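Local coordinates for uncharacterized conserved protein (Geobacillus kaustophilus, PDB 2R5X), which is of unknown function but belongs to the YugN-like family and folds as an antiparallel sheet packed against two helices, at residues A[5-15]-A[109-120]; A[20-30]-A[39-47]. The protein carries 1 engineered substitution. All coordinates share one frame; numbering follows the deposited sequence. Where two conformers were deposited one is given.

Contact 1: residues A[5-15]-A[109-120]; sequences FENTGLENQTV and LAQVKSELEKIK
Residues 5-15 run as a looping segment alongside the last turns of the C-terminal helix, coming nearest at Leu10 and Lys113, whose CA atoms are 6.2 Å apart, before entering a strand near Val15. The polar centre is the ammonium of Lys113. Its NZ donates to Gln13 OE1 at 2.6 Å, nearly along the C=O axis, and to Gly9 O at 2.8 Å, here from above the carbonyl plane, 59° out of it. The lysine reaches both because CG stands anti to the backbone N (chi1 179°) and the chain then bends at chi2 (67°), laying its methylenes past Thr8 O. Glu117 OE2 adds a weak salt bridge to the same nitrogen from one turn further along the helix. A methionine in place of Lys113 would probably leave Gly9 O and the Gln13 amide oxygen without their shared donor, and Glu117 without that cationic mate. Gly9 itself has positive phi, and a CB there would crowd Lys113 CE. Just before it, Thr8 OG1 accepts from Leu10 N, closing an ST turn. Beside the lysine's contacts, Leu10 crosses the helix side chains at about a right angle: CD2 touches Leu116 CD1 at 3.7 Å, while CD1 touches both Val112 CG1 and Leu109 CD2. At one end Leu109 CD1 makes an off-centre CH-pi contact with Phe5, 4.0 Å from the ring centroid; at the other, Val15 CG2 packs on Leu116 CD2 at 3.8 Å. On the sheet side, Leu109 continues onto Leu55 and Val57 of strand 51-61, Leu116 meets Leu75 of strand 71-84 and Ile23 of helix 17-26, and backbone bonds to Pro78 and Ile73 tie Phe5 and Val15 to strand 71-84.

Contact 2: residues A[20-30]-A[39-47]; sequences LDDIMERLGFV and RVTYDRKYV
Asp21 OD1 is gripped by more than one group: Tyr42 OH donates to it at 3.0 Å, meeting it from above the carboxylate plane, and a residue just beyond the segment also bonds to it, while Asp21 OD2 forms a salt bridge with Arg31. The tyrosine bond fixes the far end of a phenol whose ring is held along its length. Met24 CG sits over the centre of one face, 3.5 Å from the centroid, and the bend at chi2 (-70°) keeps SD over the same face, off-centre, 4.2 Å from the centroid, in a Met-aromatic contact. Leu20 CD2 touches the hydroxyl end obliquely, at 3.6 Å from Tyr42 CE2. The helix stops in a Schellman motif with Gly28, at positive phi, as its C-prime residue, and the chain turns straight into an antiparallel pairing: Val30 and Asp43 form a hydrogen-bonded pair, with Asp43 N to Val30 O at 2.8 Å. Phe29 stands at this turn between Arg44 CB over one ring face and Met24 SD over the opposite one. Beyond CB, the extended Arg44 chain passes Gly28 O, and NH1 gives a weak bond to Leu27 O. Helix residues 20-26 run nearly parallel to strand residues 39-47 (10° between their axes), with strand 30-32 paired on one edge of that strand and strand 51-61 on the other, while Val108 of helix 99-117 touches Phe29 and Arg44.

Overall arrangement
Contact 1 lays a loop that leads into a strand along the C-terminal helix, whereas contact 2 sets helix 17-26 and the turn after it on strand 39-48; both reach the same sheet, and contact 2 is nested within the chain that contact 1 closes. Each is partly buried, but contact 2 is centred about 6 Å from the chain centre against about 10 Å. Their chemistry differs: contact 1 gathers backbone and amide oxygens round a lysine next to a leucine-rich layer, whereas contact 2 relies on a backbone pairing, a tyrosine-aspartate bond and packing on two aromatic rings. The two helices bring them together: Val112 packs on Met24 and Leu27, so the two hydrophobic layers continue into each other.

Contact 1: residues A[5-15]-A[109-120]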
loop_
_atom_site.group_PDB
_atom_site.type_symbol
_atom_site.label_atom_id
_atom_site.label_comp_id
_atom_site.label_asym_id
_atom_site.label_seq_id
_atom_site.Cartn_x
_atom_site.Cartn_y
_atom_site.Cartn_z
ATOM N N PHE A 5 -8.310 -5.070 -3.318
ATOM C CA PHE A 5 -7.642 -5.782 -4.394
ATOM C C PHE A 5 -7.179 -7.141 -3.893
ATOM O O PHE A 5 -6.207 -7.248 -3.134
ATOM C CB PHE A 5 -6.470 -4.973 -4.944
ATOM C CG PHE A 5 -6.859 -3.621 -5.460
ATOM C CD1 PHE A 5 -7.220 -3.451 -6.795
ATOM C CD2 PHE A 5 -6.864 -2.517 -4.611
ATOM C CE1 PHE A 5 -7.587 -2.208 -7.269
ATOM C CE2 PHE A 5 -7.232 -1.275 -5.072
ATOM C CZ PHE A 5 -7.593 -1.123 -6.406
ATOM N N GLU A 6 -7.908 -8.169 -4.307
ATOM C CA GLU A 6 -7.601 -9.545 -3.942
ATOM C C GLU A 6 -6.628 -10.166 -4.941
ATOM O O GLU A 6 -6.472 -9.665 -6.059
ATOM C CB GLU A 6 -8.885 -10.386 -3.869
ATOM C CG GLU A 6 -9.988 -9.839 -2.944
ATOM C CD GLU A 6 -9.656 -9.915 -1.459
ATOM O OE1 GLU A 6 -8.810 -10.743 -1.059
ATOM O OE2 GLU A 6 -10.257 -9.141 -0.683
ATOM N N ASN A 7 -5.976 -11.251 -4.524
ATOM C CA ASN A 7 -5.073 -12.035 -5.383
ATOM C C ASN A 7 -3.872 -11.283 -5.969
ATOM O O ASN A 7 -3.410 -11.602 -7.063
ATOM C CB ASN A 7 -5.847 -12.774 -6.489
ATOM C CG ASN A 7 -7.046 -13.528 -5.957
ATOM O OD1 ASN A 7 -6.917 -14.430 -5.127
ATOM N ND2 ASN A 7 -8.227 -13.161 -6.435
ATOM N N THR A 8 -3.361 -10.298 -5.232
ATOM C CA THR A 8 -2.109 -9.634 -5.604
ATOM C C THR A 8 -0.900 -10.476 -5.176
ATOM O O THR A 8 0.205 -10.300 -5.687
ATOM C CB THR A 8 -1.974 -8.249 -4.937
ATOM O OG1 THR A 8 -1.934 -8.414 -3.511
ATOM C CG2 THR A 8 -3.137 -7.316 -5.338
ATOM N N GLY A 9 -1.116 -11.367 -4.211
ATOM C CA GLY A 9 -0.048 -12.177 -3.632
ATOM C C GLY A 9 0.671 -11.542 -2.450
ATOM O O GLY A 9 1.548 -12.170 -1.845
ATOM N N LEU A 10 0.299 -10.306 -2.114
ATOM C CA LEU A 10 1.036 -9.512 -1.119
ATOM C C LEU A 10 0.908 -10.042 0.303
ATOM O O LEU A 10 1.848 -9.944 1.095
ATOM C CB LEU A 10 0.634 -8.028 -1.187
ATOM C CG LEU A 10 1.034 -7.290 -2.476
ATOM C CD1 LEU A 10 0.643 -5.821 -2.430
ATOM C CD2 LEU A 10 2.515 -7.426 -2.729
ATOM N N GLU A 11 -0.245 -10.632 0.608
ATOM C CA GLU A 11 -0.542 -11.112 1.959
ATOM C C GLU A 11 0.176 -12.423 2.304
ATOM O O GLU A 11 0.054 -12.919 3.426
ATOM C CB GLU A 11 -2.059 -11.304 2.145
ATOM C CG GLU A 11 -2.951 -10.146 1.682
ATOM C CD GLU A 11 -3.509 -10.338 0.275
ATOM O OE1 GLU A 11 -2.767 -10.795 -0.618
ATOM O OE2 GLU A 11 -4.694 -10.023 0.056
ATOM N N ASN A 12 0.917 -12.974 1.342
ATOM C CA ASN A 12 1.505 -14.316 1.462
ATOM C C ASN A 12 2.981 -14.351 1.862
ATOM O O ASN A 12 3.536 -15.431 2.086
ATOM C CB ASN A 12 1.304 -15.116 0.163
ATOM C CG ASN A 12 -0.166 -15.321 -0.189
ATOM O OD1 ASN A 12 -1.019 -15.483 0.687
ATOM N ND2 ASN A 12 -0.463 -15.324 -1.486
ATOM N N GLN A 13 3.615 -13.184 1.939
ATOM C CA GLN A 13 5.009 -13.111 2.366
ATOM C C GLN A 13 5.306 -11.866 3.207
ATOM O O GLN A 13 4.626 -10.844 3.104
ATOM C CB GLN A 13 5.974 -13.240 1.169
ATOM C CG GLN A 13 6.393 -11.929 0.487
ATOM C CD GLN A 13 5.254 -11.241 -0.245
ATOM O OE1 GLN A 13 4.731 -11.758 -1.231
ATOM N NE2 GLN A 13 4.875 -10.064 0.231
ATOM N N THR A 14 6.330 -11.984 4.045
ATOM C CA THR A 14 6.735 -10.929 4.968
ATOM C C THR A 14 8.007 -10.252 4.461
ATOM O O THR A 14 8.740 -10.821 3.646
ATOM C CB THR A 14 6.968 -11.500 6.384
ATOM O OG1 THR A 14 7.961 -12.527 6.320
ATOM C CG2 THR A 14 5.670 -12.100 6.958
ATOM N N VAL A 15 8.267 -9.041 4.945
ATOM C CA VAL A 15 9.386 -8.232 4.457
ATOM C C VAL A 15 9.905 -7.288 5.553
ATOM O O VAL A 15 9.132 -6.815 6.389
ATOM C CB VAL A 15 8.998 -7.463 3.130
ATOM C CG1 VAL A 15 7.808 -6.518 3.348
ATOM C CG2 VAL A 15 10.191 -6.721 2.521
ATOM N N LEU A 109 0.209 -2.343 -7.926
ATOM C CA LEU A 109 0.322 -3.473 -6.997
ATOM C C LEU A 109 1.136 -4.645 -7.572
ATOM O O LEU A 109 1.886 -5.307 -6.846
ATOM C CB LEU A 109 -1.071 -3.923 -6.537
ATOM C CG LEU A 109 -1.796 -2.874 -5.669
ATOM C CD1 LEU A 109 -3.278 -3.175 -5.532
ATOM C CD2 LEU A 109 -1.126 -2.721 -4.298
ATOM N N ALA A 110 0.995 -4.884 -8.873
ATOM C CA ALA A 110 1.813 -5.882 -9.581
ATOM C C ALA A 110 3.308 -5.568 -9.495
ATOM O O ALA A 110 4.133 -6.468 -9.323
ATOM C CB ALA A 110 1.384 -5.984 -11.028
ATOM N N GLN A 111 3.663 -4.292 -9.592
ATOM C CA GLN A 111 5.061 -3.927 -9.453
ATOM C C GLN A 111 5.518 -3.888 -7.997
ATOM O O GLN A 111 6.689 -4.110 -7.727
ATOM C CB GLN A 111 5.428 -2.661 -10.243
ATOM C CG GLN A 111 4.833 -1.355 -9.757
ATOM C CD GLN A 111 5.007 -0.226 -10.760
ATOM O OE1 GLN A 111 4.029 0.365 -11.229
ATOM N NE2 GLN A 111 6.251 0.073 -11.098
ATOM N N VAL A 112 4.598 -3.640 -7.065
ATOM C CA VAL A 112 4.900 -3.839 -5.641
ATOM C C VAL A 112 5.305 -5.304 -5.432
ATOM O O VAL A 112 6.365 -5.585 -4.882
ATOM C CB VAL A 112 3.705 -3.452 -4.711
ATOM C CG1 VAL A 112 3.951 -3.916 -3.288
ATOM C CG2 VAL A 112 3.467 -1.954 -4.728
ATOM N N LYS A 113 4.468 -6.221 -5.913
ATOM C CA LYS A 113 4.710 -7.656 -5.785
ATOM C C LYS A 113 6.023 -8.111 -6.449
ATOM O O LYS A 113 6.782 -8.871 -5.846
ATOM C CB LYS A 113 3.508 -8.446 -6.321
ATOM C CG LYS A 113 3.641 -9.968 -6.268
ATOM C CD LYS A 113 3.669 -10.504 -4.848
ATOM C CE LYS A 113 3.979 -11.994 -4.848
ATOM N NZ LYS A 113 3.791 -12.620 -3.511
ATOM N N SER A 114 6.279 -7.617 -7.663
ATOM C CA SER A 114 7.495 -7.928 -8.426
ATOM C C SER A 114 8.760 -7.479 -7.702
ATOM O O SER A 114 9.753 -8.203 -7.670
ATOM C CB SER A 114 7.435 -7.278 -9.815
ATOM O OG SER A 114 8.618 -7.517 -10.561
ATOM N N GLU A 115 8.716 -6.274 -7.131
ATOM C CA GLU A 115 9.843 -5.746 -6.354
ATOM C C GLU A 115 10.103 -6.540 -5.071
ATOM O O GLU A 115 11.256 -6.706 -4.673
ATOM C CB GLU A 115 9.669 -4.255 -6.022
ATOM C CG GLU A 115 9.791 -3.300 -7.218
ATOM C CD GLU A 115 11.020 -3.562 -8.080
ATOM O OE1 GLU A 115 12.155 -3.354 -7.598
ATOM O OE2 GLU A 115 10.841 -3.972 -9.244
ATOM N N LEU A 116 9.040 -7.032 -4.434
ATOM C CA LEU A 116 9.189 -7.832 -3.218
ATOM C C LEU A 116 9.732 -9.230 -3.524
ATOM O O LEU A 116 10.497 -9.784 -2.737
ATOM C CB LEU A 116 7.869 -7.917 -2.435
ATOM C CG LEU A 116 7.318 -6.637 -1.778
ATOM C CD1 LEU A 116 5.907 -6.885 -1.304
ATOM C CD2 LEU A 116 8.172 -6.148 -0.618
ATOM N N GLU A 117 9.345 -9.775 -4.677
ATOM C CA GLU A 117 9.836 -11.076 -5.153
ATOM C C GLU A 117 11.333 -11.080 -5.473
ATOM O O GLU A 117 11.992 -12.118 -5.366
ATOM C CB GLU A 117 9.039 -11.545 -6.378
ATOM C CG GLU A 117 7.672 -12.162 -6.062
ATOM C CD GLU A 117 7.764 -13.478 -5.294
ATOM O OE1 GLU A 117 8.660 -14.297 -5.594
ATOM O OE2 GLU A 117 6.929 -13.699 -4.390
ATOM N N LYS A 118 11.860 -9.913 -5.846
ATOM C CA LYS A 118 13.268 -9.760 -6.221
ATOM C C LYS A 118 14.228 -9.814 -5.038
ATOM O O LYS A 118 15.427 -10.030 -5.217
ATOM C CB LYS A 118 13.478 -8.450 -6.974
ATOM C CG LYS A 118 13.008 -8.478 -8.408
ATOM C CD LYS A 118 13.041 -7.087 -9.003
ATOM C CE LYS A 118 12.643 -7.129 -10.456
ATOM N NZ LYS A 118 12.531 -5.770 -11.014
ATOM N N ILE A 119 13.707 -9.600 -3.836
ATOM C CA ILE A 119 14.536 -9.570 -2.630
ATOM C C ILE A 119 14.119 -10.638 -1.618
ATOM O O ILE A 119 14.620 -10.659 -0.494
ATOM C CB ILE A 119 14.506 -8.176 -1.947
ATOM C CG1 ILE A 119 13.069 -7.780 -1.582
ATOM C CG2 ILE A 119 15.168 -7.120 -2.838
ATOM C CD1 ILE A 119 12.976 -6.790 -0.447
ATOM N N LYS A 120 13.208 -11.518 -2.034
ATOM C CA LYS A 120 12.574 -12.496 -1.146
ATOM C C LYS A 120 13.566 -13.490 -0.542
ATOM O O LYS A 120 13.438 -13.877 0.623
ATOM C CB LYS A 120 11.457 -13.239 -1.890
ATOM C CG LYS A 120 10.420 -13.892 -0.983
ATOM C CD LYS A 120 9.323 -14.571 -1.789
ATOM C CE LYS A 120 8.384 -15.359 -0.887
ATOM N NZ LYS A 120 7.361 -16.115 -1.663
#

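Contact 2: residues A[20-30]-A[39-47]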
loop_
_atom_site.group_PDB
_atom_site.type_symbol
_atom_site.label_atom_id
_atom_site.label_comp_id
_atom_site.label_asym_id
_atom_site.label_seq_id
_atom_site.Cartn_x
_atom_site.Cartn_y
_atom_site.Cartn_z
ATOM N N LEU A 20 10.869 -2.470 2.592
ATOM C CA LEU A 20 9.517 -2.088 2.178
ATOM C C LEU A 20 9.435 -0.591 1.874
ATOM O O LEU A 20 8.929 -0.200 0.813
ATOM C CB LEU A 20 8.474 -2.492 3.235
ATOM C CG LEU A 20 7.004 -2.175 2.899
ATOM C CD1 LEU A 20 6.562 -2.876 1.613
ATOM C CD2 LEU A 20 6.095 -2.551 4.057
ATOM N N ASP A 21 9.947 0.222 2.805
ATOM C CA ASP A 21 10.025 1.681 2.680
ATOM C C ASP A 21 10.682 2.156 1.380
ATOM O O ASP A 21 10.161 3.055 0.714
ATOM C CB ASP A 21 10.786 2.284 3.869
ATOM C CG ASP A 21 9.885 2.612 5.050
ATOM O OD1 ASP A 21 8.716 2.991 4.839
ATOM O OD2 ASP A 21 10.359 2.511 6.201
ATOM N N ASP A 22 11.821 1.552 1.040
ATOM C CA ASP A 22 12.533 1.885 -0.189
ATOM C C ASP A 22 11.670 1.602 -1.416
ATOM O O ASP A 22 11.564 2.444 -2.311
ATOM C CB ASP A 22 13.864 1.128 -0.263
ATOM C CG ASP A 22 14.953 1.771 0.582
ATOM O OD1 ASP A 22 15.052 3.017 0.588
ATOM O OD2 ASP A 22 15.721 1.029 1.234
ATOM N N ILE A 23 11.046 0.424 -1.436
ATOM C CA ILE A 23 10.178 0.002 -2.537
ATOM C C ILE A 23 8.984 0.950 -2.717
ATOM O O ILE A 23 8.718 1.401 -3.831
ATOM C CB ILE A 23 9.722 -1.477 -2.366
ATOM C CG1 ILE A 23 10.894 -2.414 -2.661
ATOM C CG2 ILE A 23 8.538 -1.817 -3.289
ATOM C CD1 ILE A 23 10.698 -3.830 -2.198
ATOM N N MET A 24 8.306 1.278 -1.615
ATOM C CA MET A 24 7.118 2.153 -1.637
ATOM C C MET A 24 7.382 3.556 -2.150
ATOM O O MET A 24 6.607 4.076 -2.966
ATOM C CB MET A 24 6.504 2.249 -0.243
ATOM C CG MET A 24 5.925 0.960 0.286
ATOM S SD MET A 24 4.426 0.432 -0.541
ATOM C CE MET A 24 5.135 -0.900 -1.403
ATOM N N GLU A 25 8.463 4.166 -1.666
ATOM C CA GLU A 25 8.848 5.516 -2.100
ATOM C C GLU A 25 9.142 5.562 -3.602
ATOM O O GLU A 25 8.782 6.523 -4.287
ATOM C CB GLU A 25 10.063 6.022 -1.319
ATOM C CG GLU A 25 10.245 7.535 -1.393
ATOM C CD GLU A 25 11.686 7.954 -1.628
ATOM O OE1 GLU A 25 12.587 7.448 -0.925
ATOM O OE2 GLU A 25 11.917 8.803 -2.518
ATOM N N ARG A 26 9.767 4.513 -4.097
ATOM C CA ARG A 26 10.099 4.340 -5.495
ATOM C C ARG A 26 8.875 4.238 -6.353
ATOM O O ARG A 26 8.843 4.681 -7.457
ATOM C CB ARG A 26 10.876 3.050 -5.657
ATOM C CG ARG A 26 12.116 3.163 -6.376
ATOM C CD ARG A 26 13.078 2.117 -5.931
ATOM N NE ARG A 26 12.742 0.773 -6.367
ATOM C CZ ARG A 26 13.067 -0.287 -5.665
ATOM N NH1 ARG A 26 13.708 -0.124 -4.545
ATOM N NH2 ARG A 26 12.746 -1.476 -6.055
ATOM N N LEU A 27 7.855 3.607 -5.820
ATOM C CA LEU A 27 6.629 3.375 -6.576
ATOM C C LEU A 27 5.559 4.433 -6.352
ATOM O O LEU A 27 4.398 4.234 -6.708
ATOM C CB LEU A 27 6.088 1.969 -6.320
ATOM C CG LEU A 27 7.088 0.847 -6.653
ATOM C CD1 LEU A 27 6.514 -0.502 -6.297
ATOM C CD2 LEU A 27 7.509 0.875 -8.104
ATOM N N GLY A 28 5.961 5.564 -5.781
ATOM C CA GLY A 28 5.080 6.728 -5.665
ATOM C C GLY A 28 4.228 6.811 -4.407
ATOM O O GLY A 28 3.330 7.649 -4.327
ATOM N N PHE A 29 4.514 5.963 -3.424
ATOM C CA PHE A 29 3.759 5.957 -2.168
ATOM C C PHE A 29 4.411 6.890 -1.158
ATOM O O PHE A 29 5.634 7.028 -1.130
ATOM C CB PHE A 29 3.692 4.548 -1.560
ATOM C CG PHE A 29 2.839 3.578 -2.328
ATOM C CD1 PHE A 29 1.541 3.286 -1.907
ATOM C CD2 PHE A 29 3.340 2.930 -3.453
ATOM C CE1 PHE A 29 0.752 2.390 -2.608
ATOM C CE2 PHE A 29 2.561 2.026 -4.159
ATOM C CZ PHE A 29 1.266 1.751 -3.744
ATOM N N VAL A 30 3.591 7.532 -0.330
ATOM C CA VAL A 30 4.090 8.248 0.849
ATOM C C VAL A 30 3.514 7.588 2.109
ATOM O O VAL A 30 2.454 6.954 2.040
ATOM C CB VAL A 30 3.758 9.768 0.812
ATOM C CG1 VAL A 30 4.387 10.427 -0.414
ATOM C CG2 VAL A 30 2.246 10.020 0.854
ATOM N N ARG A 39 0.586 -0.618 12.879
ATOM C CA ARG A 39 0.587 -0.750 11.423
ATOM C C ARG A 39 1.444 0.289 10.715
ATOM O O ARG A 39 1.565 1.424 11.177
ATOM C CB ARG A 39 -0.844 -0.656 10.879
ATOM C CG ARG A 39 -1.792 -1.739 11.380
ATOM C CD ARG A 39 -3.118 -1.683 10.655
ATOM N NE ARG A 39 -3.987 -2.807 11.002
ATOM C CZ ARG A 39 -5.106 -3.125 10.353
ATOM N NH1 ARG A 39 -5.509 -2.416 9.303
ATOM N NH2 ARG A 39 -5.825 -4.166 10.749
ATOM N N VAL A 40 2.028 -0.103 9.583
ATOM C CA VAL A 40 2.606 0.861 8.642
ATOM C C VAL A 40 1.680 0.976 7.437
ATOM O O VAL A 40 1.154 -0.024 6.957
ATOM C CB VAL A 40 4.068 0.519 8.201
ATOM C CG1 VAL A 40 5.023 0.627 9.381
ATOM C CG2 VAL A 40 4.168 -0.862 7.533
ATOM N N THR A 41 1.496 2.202 6.958
ATOM C CA THR A 41 0.535 2.504 5.911
ATOM C C THR A 41 1.183 3.384 4.847
ATOM O O THR A 41 1.903 4.332 5.171
ATOM C CB THR A 41 -0.686 3.240 6.501
ATOM O OG1 THR A 41 -1.215 2.482 7.596
ATOM C CG2 THR A 41 -1.765 3.416 5.466
ATOM N N TYR A 42 0.923 3.063 3.579
ATOM C CA TYR A 42 1.454 3.833 2.459
ATOM C C TYR A 42 0.338 4.175 1.498
ATOM O O TYR A 42 -0.434 3.303 1.111
ATOM C CB TYR A 42 2.506 3.031 1.702
ATOM C CG TYR A 42 3.608 2.472 2.553
ATOM C CD1 TYR A 42 4.792 3.178 2.744
ATOM C CD2 TYR A 42 3.472 1.223 3.163
ATOM C CE1 TYR A 42 5.821 2.644 3.510
ATOM C CE2 TYR A 42 4.477 0.697 3.950
ATOM C CZ TYR A 42 5.649 1.407 4.115
ATOM O OH TYR A 42 6.644 0.868 4.887
ATOM N N ASP A 43 0.257 5.443 1.107
ATOM C CA ASP A 43 -0.788 5.894 0.189
ATOM C C ASP A 43 -0.179 6.410 -1.099
ATOM O O ASP A 43 0.816 7.130 -1.067
ATOM C CB ASP A 43 -1.611 7.028 0.804
ATOM C CG ASP A 43 -2.636 6.545 1.802
ATOM O OD1 ASP A 43 -2.792 5.319 1.977
ATOM O OD2 ASP A 43 -3.295 7.413 2.416
ATOM N N ARG A 44 -0.777 6.042 -2.226
ATOM C CA ARG A 44 -0.479 6.705 -3.490
ATOM C C ARG A 44 -1.741 7.393 -3.964
ATOM O O ARG A 44 -2.773 6.749 -4.175
ATOM C CB ARG A 44 0.036 5.735 -4.547
ATOM C CG ARG A 44 0.473 6.449 -5.811
ATOM C CD ARG A 44 0.976 5.495 -6.853
ATOM N NE ARG A 44 1.046 6.152 -8.154
ATOM C CZ ARG A 44 1.872 5.799 -9.132
ATOM N NH1 ARG A 44 2.718 4.795 -8.965
ATOM N NH2 ARG A 44 1.853 6.459 -10.281
ATOM N N LYS A 45 -1.649 8.707 -4.114
ATOM C CA LYS A 45 -2.810 9.541 -4.394
ATOM C C LYS A 45 -3.012 9.755 -5.882
ATOM O O LYS A 45 -2.060 9.992 -6.631
ATOM C CB LYS A 45 -2.677 10.895 -3.692
ATOM C CG LYS A 45 -2.725 10.824 -2.178
ATOM C CD LYS A 45 -2.147 12.094 -1.558
ATOM C CE LYS A 45 -2.369 12.148 -0.049
ATOM N NZ LYS A 45 -1.703 11.041 0.709
ATOM N N TYR A 46 -4.271 9.667 -6.290
ATOM C CA TYR A 46 -4.689 9.973 -7.638
ATOM C C TYR A 46 -5.727 11.067 -7.494
ATOM O O TYR A 46 -6.891 10.789 -7.195
ATOM C CB TYR A 46 -5.318 8.745 -8.304
ATOM C CG TYR A 46 -4.357 7.599 -8.554
ATOM C CD1 TYR A 46 -3.734 7.440 -9.796
ATOM C CD2 TYR A 46 -4.082 6.666 -7.553
ATOM C CE1 TYR A 46 -2.850 6.389 -10.025
ATOM C CE2 TYR A 46 -3.198 5.618 -7.768
ATOM C CZ TYR A 46 -2.592 5.480 -9.005
ATOM O OH TYR A 46 -1.724 4.433 -9.206
ATOM N N VAL A 47 -5.299 12.314 -7.672
ATOM C CA VAL A 47 -6.232 13.436 -7.584
ATOM C C VAL A 47 -6.973 13.629 -8.902
ATOM O O VAL A 47 -6.399 13.495 -9.986
ATOM C CB VAL A 47 -5.573 14.757 -7.074
ATOM C CG1 VAL A 47 -4.978 14.549 -5.690
ATOM C CG2 VAL A 47 -4.515 15.288 -8.048
#